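Long-range contacts in membrane-bound protease PH1510 (Pyrococcus horikoshii, PDB 6M4B), which cleaves proteins, a stomatin homologue among them, preferentially near hydrophobic or aromatic residues, as a membrane-bound serine protease whose N-terminal protease domain makes up this chain: residues T23-D28 and N58-I63; L46-G51 and A79-G85; T86-G91 and Y132-L136; Q138-R142 and T187-V191. The protein carries 1 engineered substitution. All coordinates share one frame; numbering follows the deposited sequence.

Contact 1 of 4, residues T23-D28 and N58-I63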
loop_
_atom_site.group_PDB
_atom_site.type_symbol
_atom_site.label_atom_id
_atom_site.label_comp_id
_atom_site.label_asym_id
_atom_site.label_seq_id
_atom_site.Cartn_x
_atom_site.Cartn_y
_atom_site.Cartn_z
ATOM N N THR A 23 -13.843 -11.570 3.939
ATOM C CA THR A 23 -14.028 -10.612 2.803
ATOM C C THR A 23 -12.789 -10.508 1.927
ATOM O O THR A 23 -12.893 -10.594 0.714
ATOM C CB THR A 23 -14.387 -9.207 3.268
ATOM O OG1 THR A 23 -15.245 -9.280 4.410
ATOM C CG2 THR A 23 -15.073 -8.440 2.157
ATOM N N TYR A 24 -11.604 -10.475 2.516
ATOM C CA TYR A 24 -10.404 -10.606 1.678
ATOM C C TYR A 24 -10.515 -11.818 0.778
ATOM O O TYR A 24 -10.356 -11.677 -0.421
ATOM C CB TYR A 24 -9.047 -10.628 2.442
ATOM C CG TYR A 24 -7.893 -10.907 1.494
ATOM C CD1 TYR A 24 -7.369 -9.916 0.677
ATOM C CD2 TYR A 24 -7.360 -12.198 1.361
ATOM C CE1 TYR A 24 -6.329 -10.195 -0.229
ATOM C CE2 TYR A 24 -6.326 -12.481 0.467
ATOM C CZ TYR A 24 -5.805 -11.480 -0.327
ATOM O OH TYR A 24 -4.779 -11.786 -1.230
ATOM N N ASP A 25 -10.754 -13.012 1.347
ATOM C CA ASP A 25 -10.784 -14.289 0.544
ATOM C C ASP A 25 -11.834 -14.224 -0.588
ATOM O O ASP A 25 -11.576 -14.707 -1.689
ATOM C CB ASP A 25 -11.077 -15.545 1.392
ATOM C CG ASP A 25 -10.012 -15.845 2.413
ATOM O OD1 ASP A 25 -8.809 -15.647 2.166
ATOM O OD2 ASP A 25 -10.395 -16.317 3.491
ATOM N N GLN A 26 -12.968 -13.578 -0.315
ATOM C CA GLN A 26 -13.991 -13.347 -1.338
ATOM C C GLN A 26 -13.440 -12.510 -2.520
ATOM O O GLN A 26 -13.493 -12.975 -3.648
ATOM C CB GLN A 26 -15.218 -12.681 -0.760
ATOM C CG GLN A 26 -15.936 -13.504 0.309
ATOM C CD GLN A 26 -17.149 -12.770 0.842
ATOM O OE1 GLN A 26 -17.111 -12.159 1.918
ATOM N NE2 GLN A 26 -18.211 -12.743 0.043
ATOM N N PHE A 27 -12.873 -11.322 -2.252
ATOM C CA PHE A 27 -12.203 -10.510 -3.300
ATOM C C PHE A 27 -11.113 -11.291 -3.966
ATOM O O PHE A 27 -10.954 -11.227 -5.198
ATOM C CB PHE A 27 -11.563 -9.215 -2.741
ATOM C CG PHE A 27 -12.515 -8.067 -2.545
ATOM C CD1 PHE A 27 -12.671 -7.113 -3.526
ATOM C CD2 PHE A 27 -13.195 -7.896 -1.371
ATOM C CE1 PHE A 27 -13.497 -6.013 -3.337
ATOM C CE2 PHE A 27 -14.038 -6.804 -1.176
ATOM C CZ PHE A 27 -14.175 -5.855 -2.164
ATOM N N ASP A 28 -10.314 -12.015 -3.183
ATOM C CA ASP A 28 -9.227 -12.796 -3.828
ATOM C C ASP A 28 -9.794 -13.824 -4.838
ATOM O O ASP A 28 -9.271 -13.971 -5.965
ATOM C CB ASP A 28 -8.353 -13.506 -2.797
ATOM C CG ASP A 28 -7.157 -14.211 -3.407
ATOM O OD1 ASP A 28 -6.595 -13.764 -4.422
ATOM O OD2 ASP A 28 -6.738 -15.253 -2.844
ATOM N N ASN A 58 -5.203 -5.388 2.725
ATOM C CA ASN A 58 -4.938 -6.523 1.837
ATOM C C ASN A 58 -5.901 -6.538 0.653
ATOM O O ASN A 58 -5.472 -6.853 -0.460
ATOM C CB ASN A 58 -5.028 -7.880 2.571
ATOM C CG ASN A 58 -4.038 -7.995 3.733
ATOM O OD1 ASN A 58 -2.890 -7.571 3.636
ATOM N ND2 ASN A 58 -4.491 -8.579 4.833
ATOM N N ILE A 59 -7.169 -6.130 0.872
ATOM C CA ILE A 59 -8.091 -6.012 -0.256
ATOM C C ILE A 59 -7.588 -4.924 -1.205
ATOM O O ILE A 59 -7.434 -5.149 -2.409
ATOM C CB ILE A 59 -9.523 -5.710 0.179
ATOM C CG1 ILE A 59 -10.071 -6.898 0.962
ATOM C CG2 ILE A 59 -10.391 -5.410 -1.060
ATOM C CD1 ILE A 59 -11.419 -6.632 1.629
ATOM N N VAL A 60 -7.303 -3.752 -0.666
ATOM C CA VAL A 60 -6.777 -2.668 -1.524
ATOM C C VAL A 60 -5.573 -3.138 -2.348
ATOM O O VAL A 60 -5.479 -2.882 -3.556
ATOM C CB VAL A 60 -6.408 -1.423 -0.712
ATOM C CG1 VAL A 60 -5.545 -0.475 -1.519
ATOM C CG2 VAL A 60 -7.676 -0.719 -0.246
ATOM N N GLN A 61 -4.651 -3.816 -1.691
ATOM C CA GLN A 61 -3.440 -4.250 -2.376
ATOM C C GLN A 61 -3.736 -5.360 -3.405
ATOM O O GLN A 61 -3.083 -5.447 -4.430
ATOM C CB GLN A 61 -2.347 -4.698 -1.388
ATOM C CG GLN A 61 -0.962 -4.133 -1.769
ATOM C CD GLN A 61 0.068 -5.185 -1.968
ATOM O OE1 GLN A 61 -0.264 -6.353 -2.155
ATOM N NE2 GLN A 61 1.321 -4.787 -1.969
ATOM N N ARG A 62 -4.704 -6.205 -3.129
ATOM C CA ARG A 62 -5.105 -7.209 -4.131
ATOM C C ARG A 62 -5.651 -6.538 -5.411
ATOM O O ARG A 62 -5.275 -6.913 -6.515
ATOM C CB ARG A 62 -6.157 -8.133 -3.551
ATOM C CG ARG A 62 -6.582 -9.275 -4.441
ATOM C CD ARG A 62 -5.413 -10.165 -4.766
ATOM N NE ARG A 62 -5.798 -11.210 -5.683
ATOM C CZ ARG A 62 -5.655 -11.198 -7.003
ATOM N NH1 ARG A 62 -5.151 -10.144 -7.661
ATOM N NH2 ARG A 62 -6.028 -12.285 -7.688
ATOM N N ILE A 63 -6.486 -5.529 -5.228
ATOM C CA ILE A 63 -6.985 -4.745 -6.350
ATOM C C ILE A 63 -5.842 -4.064 -7.096
ATOM O O ILE A 63 -5.775 -4.131 -8.326
ATOM C CB ILE A 63 -8.031 -3.744 -5.877
ATOM C CG1 ILE A 63 -9.270 -4.526 -5.421
ATOM C CG2 ILE A 63 -8.378 -2.725 -6.960
ATOM C CD1 ILE A 63 -10.242 -3.734 -4.612
#
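With CG anti to the backbone N (chi1 -175°), Asp28 swings its carboxylate across to Arg62, whose own CG is also anti to N and whose chain then bends at chi2 (61°) to bring the guanidinium round to meet it. The two side chains run at about a right angle. Arg62 NE gives its hydrogen to Asp28 OD1 at 3.0 Å, with an N-H...O angle of 166°; the oxygen lies at the guanidinium edge, near its plane, and is met on its anti side, somewhat out of the carboxylate plane. NE is the group bonded in this salt bridge. Arg62 NH2 is engaged elsewhere, by Glu35 and Thr32 further along helix 21-36. Without the guanidinium, as with an alanine here, the carboxylates of Asp28 and Glu35 would probably lose their shared cation. Tyr24 lies beside this polar pair, its CE1 3.9 Å from Arg62 CB, while its ring edge runs along Asn58 and its CD1 comes 3.6 Å from Asn58 CB. The contact joins helices 21-36 and 53-64, nearly parallel here with axes 9.6 Å apart, as expected for successive helices of the right-handed beta-alpha-beta units in a ClpP/crotonase-type fold. Further in, the packing is apolar. Ile59 CG2 sits over the middle of one face of the Phe27 ring, 3.6 Å from its centroid, a CH-pi contact almost along the ring normal, and Ile59 CD1 reaches Phe27 CD2 at 3.7 Å. Ile63 CD1 approaches Phe27 CE1 at 4.2 Å, and Ile88 of helix 84-90 touches Phe27, Ile59 and Ile63 alike.

Contact 2 of 4, residues L46-G51 and A79-G85. Engineered in segment 79-85: Ala83 (natural residue Ser).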
loop_
_atom_site.group_PDB
_atom_site.type_symbol
_atom_site.label_atom_id
_atom_site.label_comp_id
_atom_site.label_asym_id
_atom_site.label_seq_id
_atom_site.Cartn_x
_atom_site.Cartn_y
_atom_site.Cartn_z
ATOM N N LEU A 46 -20.712 -3.376 -4.080
ATOM C CA LEU A 46 -20.227 -3.313 -2.709
ATOM C C LEU A 46 -21.222 -2.580 -1.827
ATOM O O LEU A 46 -21.749 -1.557 -2.205
ATOM C CB LEU A 46 -18.868 -2.601 -2.641
ATOM C CG LEU A 46 -18.220 -2.475 -1.254
ATOM C CD1 LEU A 46 -17.733 -3.826 -0.759
ATOM C CD2 LEU A 46 -17.085 -1.486 -1.331
ATOM N N ASP A 47 -21.518 -3.177 -0.675
ATOM C CA ASP A 47 -22.377 -2.569 0.345
ATOM C C ASP A 47 -21.771 -2.968 1.703
ATOM O O ASP A 47 -21.811 -4.139 2.113
ATOM C CB ASP A 47 -23.821 -3.073 0.212
ATOM C CG ASP A 47 -24.801 -2.345 1.137
ATOM O OD1 ASP A 47 -24.435 -1.306 1.725
ATOM O OD2 ASP A 47 -25.978 -2.770 1.221
ATOM N N THR A 48 -21.159 -2.007 2.370
ATOM C CA THR A 48 -20.474 -2.312 3.621
ATOM C C THR A 48 -20.532 -1.118 4.545
ATOM O O THR A 48 -20.481 0.019 4.087
ATOM C CB THR A 48 -19.017 -2.735 3.384
ATOM O OG1 THR A 48 -18.410 -3.099 4.628
ATOM C CG2 THR A 48 -18.176 -1.621 2.730
ATOM N N PRO A 49 -20.679 -1.361 5.852
ATOM C CA PRO A 49 -20.527 -0.249 6.823
ATOM C C PRO A 49 -19.061 -0.060 7.272
ATOM O O PRO A 49 -18.758 0.906 7.965
ATOM C CB PRO A 49 -21.392 -0.702 8.005
ATOM C CG PRO A 49 -21.215 -2.201 7.984
ATOM C CD PRO A 49 -21.054 -2.625 6.519
ATOM N N GLY A 50 -18.180 -0.978 6.887
ATOM C CA GLY A 50 -16.799 -0.934 7.287
ATOM C C GLY A 50 -16.372 -2.266 7.832
ATOM O O GLY A 50 -17.037 -3.283 7.600
ATOM N N GLY A 51 -15.260 -2.258 8.558
ATOM C CA GLY A 51 -14.694 -3.473 9.131
ATOM C C GLY A 51 -13.264 -3.294 9.586
ATOM O O GLY A 51 -12.892 -2.225 10.016
ATOM N N ALA A 79 -27.351 1.190 -0.527
ATOM C CA ALA A 79 -26.029 0.747 -0.091
ATOM C C ALA A 79 -25.062 1.894 0.296
ATOM O O ALA A 79 -25.223 3.078 -0.067
ATOM C CB ALA A 79 -25.381 -0.116 -1.155
ATOM N N SER A 80 -24.011 1.529 1.002
ATOM C CA SER A 80 -22.922 2.485 1.237
ATOM C C SER A 80 -21.559 1.800 1.133
ATOM O O SER A 80 -21.467 0.578 1.196
ATOM C CB SER A 80 -23.119 3.142 2.613
ATOM O OG SER A 80 -23.027 2.133 3.577
ATOM N N ALA A 81 -20.526 2.594 0.850
ATOM C CA ALA A 81 -19.131 2.130 0.960
ATOM C C ALA A 81 -18.540 3.036 2.010
ATOM O O ALA A 81 -17.924 4.058 1.716
ATOM C CB ALA A 81 -18.400 2.270 -0.363
ATOM N N ALA A 82 -18.866 2.712 3.251
ATOM C CA ALA A 82 -18.538 3.578 4.391
ATOM C C ALA A 82 -17.260 3.043 5.017
ATOM O O ALA A 82 -16.959 1.861 4.921
ATOM C CB ALA A 82 -19.696 3.643 5.403
ATOM N N ALA A 83 -16.528 3.928 5.651
ATOM C CA ALA A 83 -15.382 3.563 6.490
ATOM C C ALA A 83 -14.393 2.739 5.683
ATOM O O ALA A 83 -13.994 3.212 4.626
ATOM C CB ALA A 83 -15.858 2.874 7.784
ATOM N N ALA A 84 -13.974 1.541 6.130
ATOM C CA ALA A 84 -13.058 0.724 5.344
ATOM C C ALA A 84 -13.469 0.571 3.870
ATOM O O ALA A 84 -12.611 0.439 3.006
ATOM C CB ALA A 84 -12.904 -0.644 5.945
ATOM N N GLY A 85 -14.768 0.612 3.602
ATOM C CA GLY A 85 -15.295 0.486 2.256
ATOM C C GLY A 85 -14.887 1.621 1.329
ATOM O O GLY A 85 -14.796 1.409 0.110
#
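Asp47 hangs its carboxylate over the start of the facing strand, where Ala79 CB comes within 3.2 Å of Asp47 CG and the backbone N of Ser80 bonds to Asp47 OD1 at 3.0 Å. That N-H arrives from above the carboxylate plane, 43° out of it. With CG anti to its backbone N (chi1 -173°), Asp47 directs the carboxylate along the neighbouring strand. A leucine here would probably leave Ser80 N without its side-chain acceptor. Next along, Thr48 N bonds to Ser80 O at 2.9 Å and Ala82 N to Thr48 O at 3.2 Å, a single bridge between Thr48 and Ala81; Ser80 OG adds a weak bond to Thr48 O. Thr48 splits its two branches: CG2 packs on Gly85 CA at 3.6 Å, while OG1 accepts from Gly50 N in an ST turn and also bonds to Gly17 O. Leu46 CD2 meets Ala81 CB at 4.1 Å. A side chain on Gly85 would run into Thr48 CG2, and one on Gly50 into Ala83 CB; the backbone angles of Gly50 would also press a CB on the carbonyl O before it. Gly50 and Gly51 belong to the substrate-binding site, and Ala83 is the engineered replacement of the nucleophilic serine. Its CB lies 3.5 Å from Pro49 O, at a positive-phi turn just before helix 84-90, consistent with the nucleophile turn of ClpP-like proteases. Bonds from Asp47 and Thr48 thus tie the strand end that leads into the substrate-binding loop to the strand before the nucleophile position, probably helping to set their spacing.

Contact 3 of 4, residues T86-G91 and Y132-L136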
loop_
_atom_site.group_PDB
_atom_site.type_symbol
_atom_site.label_atom_id
_atom_site.label_comp_id
_atom_site.label_asym_id
_atom_site.label_seq_id
_atom_site.Cartn_x
_atom_site.Cartn_y
_atom_site.Cartn_z
ATOM N N THR A 86 -14.717 2.834 1.893
ATOM C CA THR A 86 -14.317 3.981 1.118
ATOM C C THR A 86 -12.942 3.785 0.501
ATOM O O THR A 86 -12.737 4.132 -0.656
ATOM C CB THR A 86 -14.332 5.196 1.995
ATOM O OG1 THR A 86 -15.679 5.395 2.467
ATOM C CG2 THR A 86 -13.905 6.411 1.262
ATOM N N TYR A 87 -12.026 3.174 1.274
ATOM C CA TYR A 87 -10.669 2.910 0.870
ATOM C C TYR A 87 -10.629 1.859 -0.258
ATOM O O TYR A 87 -9.847 1.984 -1.179
ATOM C CB TYR A 87 -9.807 2.379 2.050
ATOM C CG TYR A 87 -9.596 3.345 3.238
ATOM C CD1 TYR A 87 -10.585 3.547 4.204
ATOM C CD2 TYR A 87 -8.370 3.982 3.434
ATOM C CE1 TYR A 87 -10.370 4.375 5.293
ATOM C CE2 TYR A 87 -8.147 4.774 4.529
ATOM C CZ TYR A 87 -9.137 4.958 5.458
ATOM O OH TYR A 87 -8.922 5.754 6.515
ATOM N N ILE A 88 -11.478 0.836 -0.176
ATOM C CA ILE A 88 -11.579 -0.184 -1.223
ATOM C C ILE A 88 -11.961 0.506 -2.521
ATOM O O ILE A 88 -11.315 0.318 -3.535
ATOM C CB ILE A 88 -12.612 -1.281 -0.822
ATOM C CG1 ILE A 88 -12.123 -2.075 0.419
ATOM C CG2 ILE A 88 -12.865 -2.294 -1.952
ATOM C CD1 ILE A 88 -13.188 -2.927 1.090
ATOM N N ALA A 89 -12.968 1.375 -2.450
ATOM C CA ALA A 89 -13.351 2.174 -3.589
ATOM C C ALA A 89 -12.223 3.074 -4.114
ATOM O O ALA A 89 -11.871 2.964 -5.312
ATOM C CB ALA A 89 -14.558 3.013 -3.262
ATOM N N LEU A 90 -11.612 3.901 -3.240
ATOM C CA LEU A 90 -10.492 4.754 -3.664
ATOM C C LEU A 90 -9.287 4.021 -4.194
ATOM O O LEU A 90 -8.522 4.576 -4.998
ATOM C CB LEU A 90 -10.076 5.728 -2.575
ATOM C CG LEU A 90 -11.146 6.707 -2.170
ATOM C CD1 LEU A 90 -10.726 7.413 -0.899
ATOM C CD2 LEU A 90 -11.374 7.718 -3.290
ATOM N N GLY A 91 -9.115 2.767 -3.804
ATOM C CA GLY A 91 -8.012 1.951 -4.288
ATOM C C GLY A 91 -8.239 1.270 -5.614
ATOM O O GLY A 91 -7.353 0.574 -6.114
ATOM N N TYR A 132 -2.628 7.480 4.338
ATOM C CA TYR A 132 -2.989 6.352 3.467
ATOM C C TYR A 132 -4.164 6.681 2.499
ATOM O O TYR A 132 -4.049 6.479 1.275
ATOM C CB TYR A 132 -3.309 5.159 4.288
ATOM C CG TYR A 132 -3.615 3.925 3.534
ATOM C CD1 TYR A 132 -2.637 3.285 2.794
ATOM C CD2 TYR A 132 -4.883 3.345 3.592
ATOM C CE1 TYR A 132 -2.894 2.137 2.086
ATOM C CE2 TYR A 132 -5.148 2.162 2.929
ATOM C CZ TYR A 132 -4.190 1.577 2.162
ATOM O OH TYR A 132 -4.474 0.415 1.508
ATOM N N ILE A 133 -5.228 7.274 3.025
ATOM C CA ILE A 133 -6.409 7.598 2.218
ATOM C C ILE A 133 -6.090 8.665 1.156
ATOM O O ILE A 133 -6.509 8.541 0.005
ATOM C CB ILE A 133 -7.630 7.990 3.066
ATOM C CG1 ILE A 133 -8.917 7.631 2.305
ATOM C CG2 ILE A 133 -7.612 9.471 3.482
ATOM C CD1 ILE A 133 -10.173 7.881 3.081
ATOM N N LYS A 134 -5.228 9.609 1.506
ATOM C CA LYS A 134 -4.785 10.620 0.569
ATOM C C LYS A 134 -3.930 10.050 -0.551
ATOM O O LYS A 134 -4.033 10.474 -1.700
ATOM C CB LYS A 134 -4.046 11.741 1.271
ATOM C CG LYS A 134 -4.966 12.721 1.976
ATOM C CD LYS A 134 -4.201 13.780 2.743
ATOM C CE LYS A 134 -3.452 14.771 1.854
ATOM N NZ LYS A 134 -3.946 16.151 2.017
ATOM N N SER A 135 -3.125 9.061 -0.228
ATOM C CA SER A 135 -2.323 8.404 -1.192
ATOM C C SER A 135 -3.189 7.630 -2.203
ATOM O O SER A 135 -2.870 7.675 -3.368
ATOM C CB SER A 135 -1.333 7.455 -0.527
ATOM O OG SER A 135 -1.908 6.254 -0.036
ATOM N N LEU A 136 -4.247 6.934 -1.749
ATOM C CA LEU A 136 -5.136 6.242 -2.659
ATOM C C LEU A 136 -5.817 7.260 -3.602
ATOM O O LEU A 136 -5.852 7.034 -4.802
ATOM C CB LEU A 136 -6.170 5.399 -1.916
ATOM C CG LEU A 136 -5.630 4.329 -0.947
ATOM C CD1 LEU A 136 -6.800 3.595 -0.358
ATOM C CD2 LEU A 136 -4.712 3.382 -1.696
HETATM O O HOH W 1 -6.035 4.549 -5.645
#
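Tyr87 and Ile133 form the dense part of the contact. Ile133 lies across one face of the Tyr87 ring, CD1 4.0 Å from the centroid and offset toward the rim, while Ile133 CB comes 3.6 Å from Tyr87 CE2. Ile133 CG1, anti to the backbone N (chi1 -152°), reaches on to Leu90 CD1 at 3.7 Å. Leu136 closes the next turn: its CD1 lies at the edge of the Tyr87 ring, 4.0 Å from Tyr87 CB, and its CB faces Leu90 CB. The rims of Tyr87 and Tyr132 touch without stacking, Tyr87 CD2 3.5 Å from Tyr132 CD2 and the planes at 22°. Phe150 and Ile151 of helix 144-152 also pack on Ile133, and Glu139 of the second subunit on Tyr132. The looser, polar side is the C-terminal end of helix 84-90, where a water joins the packing, donating to both Leu90 O and Leu136 O, each at 2.6 Å. Helix 84-90, just after the nucleophile position, and helix 123-139, which carries the active-site Lys124 in its first turn, cross here at 30°. Their union is almost wholly apolar; the water bridges two neighbouring carbonyl oxygens, giving each a donor where the helices offer each other none.

Contact 4 of 4, residues Q138-R142 and T187-V191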
loop_
_atom_site.group_PDB
_atom_site.type_symbol
_atom_site.label_atom_id
_atom_site.label_comp_id
_atom_site.label_asym_id
_atom_site.label_seq_id
_atom_site.Cartn_x
_atom_site.Cartn_y
_atom_site.Cartn_z
ATOM N N GLN A 138 -4.525 10.321 -4.465
ATOM C CA GLN A 138 -3.508 10.896 -5.348
ATOM C C GLN A 138 -3.086 9.901 -6.390
ATOM O O GLN A 138 -2.876 10.268 -7.513
ATOM C CB GLN A 138 -2.262 11.393 -4.594
ATOM C CG GLN A 138 -2.579 12.368 -3.485
ATOM C CD GLN A 138 -2.432 13.795 -3.900
ATOM O OE1 GLN A 138 -2.414 14.113 -5.112
ATOM N NE2 GLN A 138 -2.346 14.695 -2.893
ATOM N N GLU A 139 -2.931 8.646 -6.003
ATOM C CA GLU A 139 -2.559 7.607 -6.938
ATOM C C GLU A 139 -3.595 7.441 -8.082
ATOM O O GLU A 139 -3.230 7.046 -9.169
ATOM C CB GLU A 139 -2.415 6.262 -6.210
ATOM C CG GLU A 139 -1.117 6.177 -5.426
ATOM C CD GLU A 139 -1.116 5.118 -4.331
ATOM O OE1 GLU A 139 -2.068 4.291 -4.274
ATOM O OE2 GLU A 139 -0.158 5.135 -3.513
ATOM N N SER A 140 -4.865 7.672 -7.789
ATOM C CA SER A 140 -5.924 7.524 -8.761
ATOM C C SER A 140 -6.445 8.836 -9.350
ATOM O O SER A 140 -7.481 8.832 -10.009
ATOM C CB SER A 140 -7.069 6.768 -8.097
ATOM O OG SER A 140 -7.578 7.454 -6.976
ATOM N N GLY A 141 -5.753 9.967 -9.119
ATOM C CA GLY A 141 -6.219 11.245 -9.666
ATOM C C GLY A 141 -7.527 11.723 -9.054
ATOM O O GLY A 141 -8.149 12.581 -9.578
ATOM N N ARG A 142 -7.915 11.213 -7.899
ATOM C CA ARG A 142 -9.137 11.588 -7.266
ATOM C C ARG A 142 -8.877 12.660 -6.192
ATOM O O ARG A 142 -7.760 12.911 -5.809
ATOM C CB ARG A 142 -9.801 10.330 -6.663
ATOM C CG ARG A 142 -10.315 9.355 -7.738
ATOM C CD ARG A 142 -10.761 8.049 -7.120
ATOM N NE ARG A 142 -11.160 7.130 -8.150
ATOM C CZ ARG A 142 -10.756 5.870 -8.315
ATOM N NH1 ARG A 142 -9.880 5.279 -7.513
ATOM N NH2 ARG A 142 -11.269 5.177 -9.317
ATOM N N THR A 187 -8.640 3.519 -16.837
ATOM C CA THR A 187 -8.560 3.155 -15.454
ATOM C C THR A 187 -7.855 4.295 -14.737
ATOM O O THR A 187 -7.008 4.971 -15.300
ATOM C CB THR A 187 -7.799 1.835 -15.245
ATOM O OG1 THR A 187 -6.507 1.895 -15.869
ATOM C CG2 THR A 187 -8.592 0.694 -15.829
ATOM N N LYS A 188 -8.218 4.520 -13.494
ATOM C CA LYS A 188 -7.638 5.634 -12.776
ATOM C C LYS A 188 -6.311 5.283 -12.123
ATOM O O LYS A 188 -5.562 6.160 -11.761
ATOM C CB LYS A 188 -8.616 6.181 -11.708
ATOM C CG LYS A 188 -9.887 6.827 -12.243
ATOM C CD LYS A 188 -9.753 7.824 -13.385
ATOM C CE LYS A 188 -8.858 9.029 -13.139
ATOM N NZ LYS A 188 -9.479 9.995 -12.220
ATOM N N ILE A 189 -6.036 4.003 -11.972
ATOM C CA ILE A 189 -4.745 3.517 -11.510
ATOM C C ILE A 189 -4.258 2.525 -12.590
ATOM O O ILE A 189 -5.046 2.023 -13.383
ATOM C CB ILE A 189 -4.806 2.830 -10.116
ATOM C CG1 ILE A 189 -5.785 1.657 -10.096
ATOM C CG2 ILE A 189 -5.195 3.814 -9.046
ATOM C CD1 ILE A 189 -5.748 0.822 -8.814
ATOM N N PRO A 190 -2.958 2.277 -12.657
ATOM C CA PRO A 190 -2.451 1.347 -13.671
ATOM C C PRO A 190 -2.913 -0.108 -13.478
ATOM O O PRO A 190 -3.287 -0.521 -12.380
ATOM C CB PRO A 190 -0.906 1.445 -13.513
ATOM C CG PRO A 190 -0.657 2.614 -12.635
ATOM C CD PRO A 190 -1.888 2.794 -11.789
ATOM N N VAL A 191 -2.928 -0.838 -14.563
ATOM C CA VAL A 191 -3.088 -2.308 -14.570
ATOM C C VAL A 191 -1.751 -2.747 -15.131
ATOM O O VAL A 191 -1.445 -2.360 -16.279
ATOM C CB VAL A 191 -4.249 -2.760 -15.486
ATOM C CG1 VAL A 191 -4.386 -4.285 -15.522
ATOM C CG2 VAL A 191 -5.542 -2.152 -15.011
#
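Lys188 curls back over the end of helix 123-139, and its polar contact is slight: NZ donates a weak hydrogen bond to Ser140 O at 3.2 Å. Bends at chi2, chi3 and chi4 (-47°, -58° and -73°) fold the chain so that the ammonium returns to this carbonyl. On the backbone, Ser140 CA directs a C-H at Lys188 O, 3.3 Å away. Apolar contacts flank these. Ile189 CG2 rests on Ser140 CB at 3.6 Å, and Ser140 CB also faces Lys188 CB. The helix itself ends in a Schellman motif, with Gly141 at positive phi as its C-prime residue, and it is this capped turn that the loop between helix 175-182 and strand 204-207 packs against. Ser140 OG turns back to Leu136 O and Ala137 O within the last helical turn. The third kind of contact is that of a flat cation over an aliphatic stem. Lys188 CB lies over one face of the Arg142 guanidinium, toward its rim, and Lys188 CG is 3.6 Å from Arg142 NH2. The two like charges stay apart, with Arg142 NE 5.3 Å from Lys188 NZ, while Arg142 NH2 forms a salt bridge with Glu169 and NH1 bonds to Ser92 O. Pro190, further along the loop, packs on Ile125 of the second subunit.

How the contacts relate
From the N terminus, contact 1 closes the loop from helix 21-36 through strand 41-47 to helix 53-64. Contact 2 crosses it, for 46-51 falls between the segments of contact 1 and 79-85 comes after both; it ties the end of strand 41-47 to the start of helix 84-90. Contact 3 opens once contact 2 has closed, carrying that helix on to 123-139, with Ala81 O to Thr86 OG1 as a probable hydrogen bond between them. Contact 4 follows in series, anchoring the late loop at 187-191 to the end of the same long helix. Contact 3 touches contacts 1, 2 and 4; contacts 1, 3 and 4 also reach the second subunit.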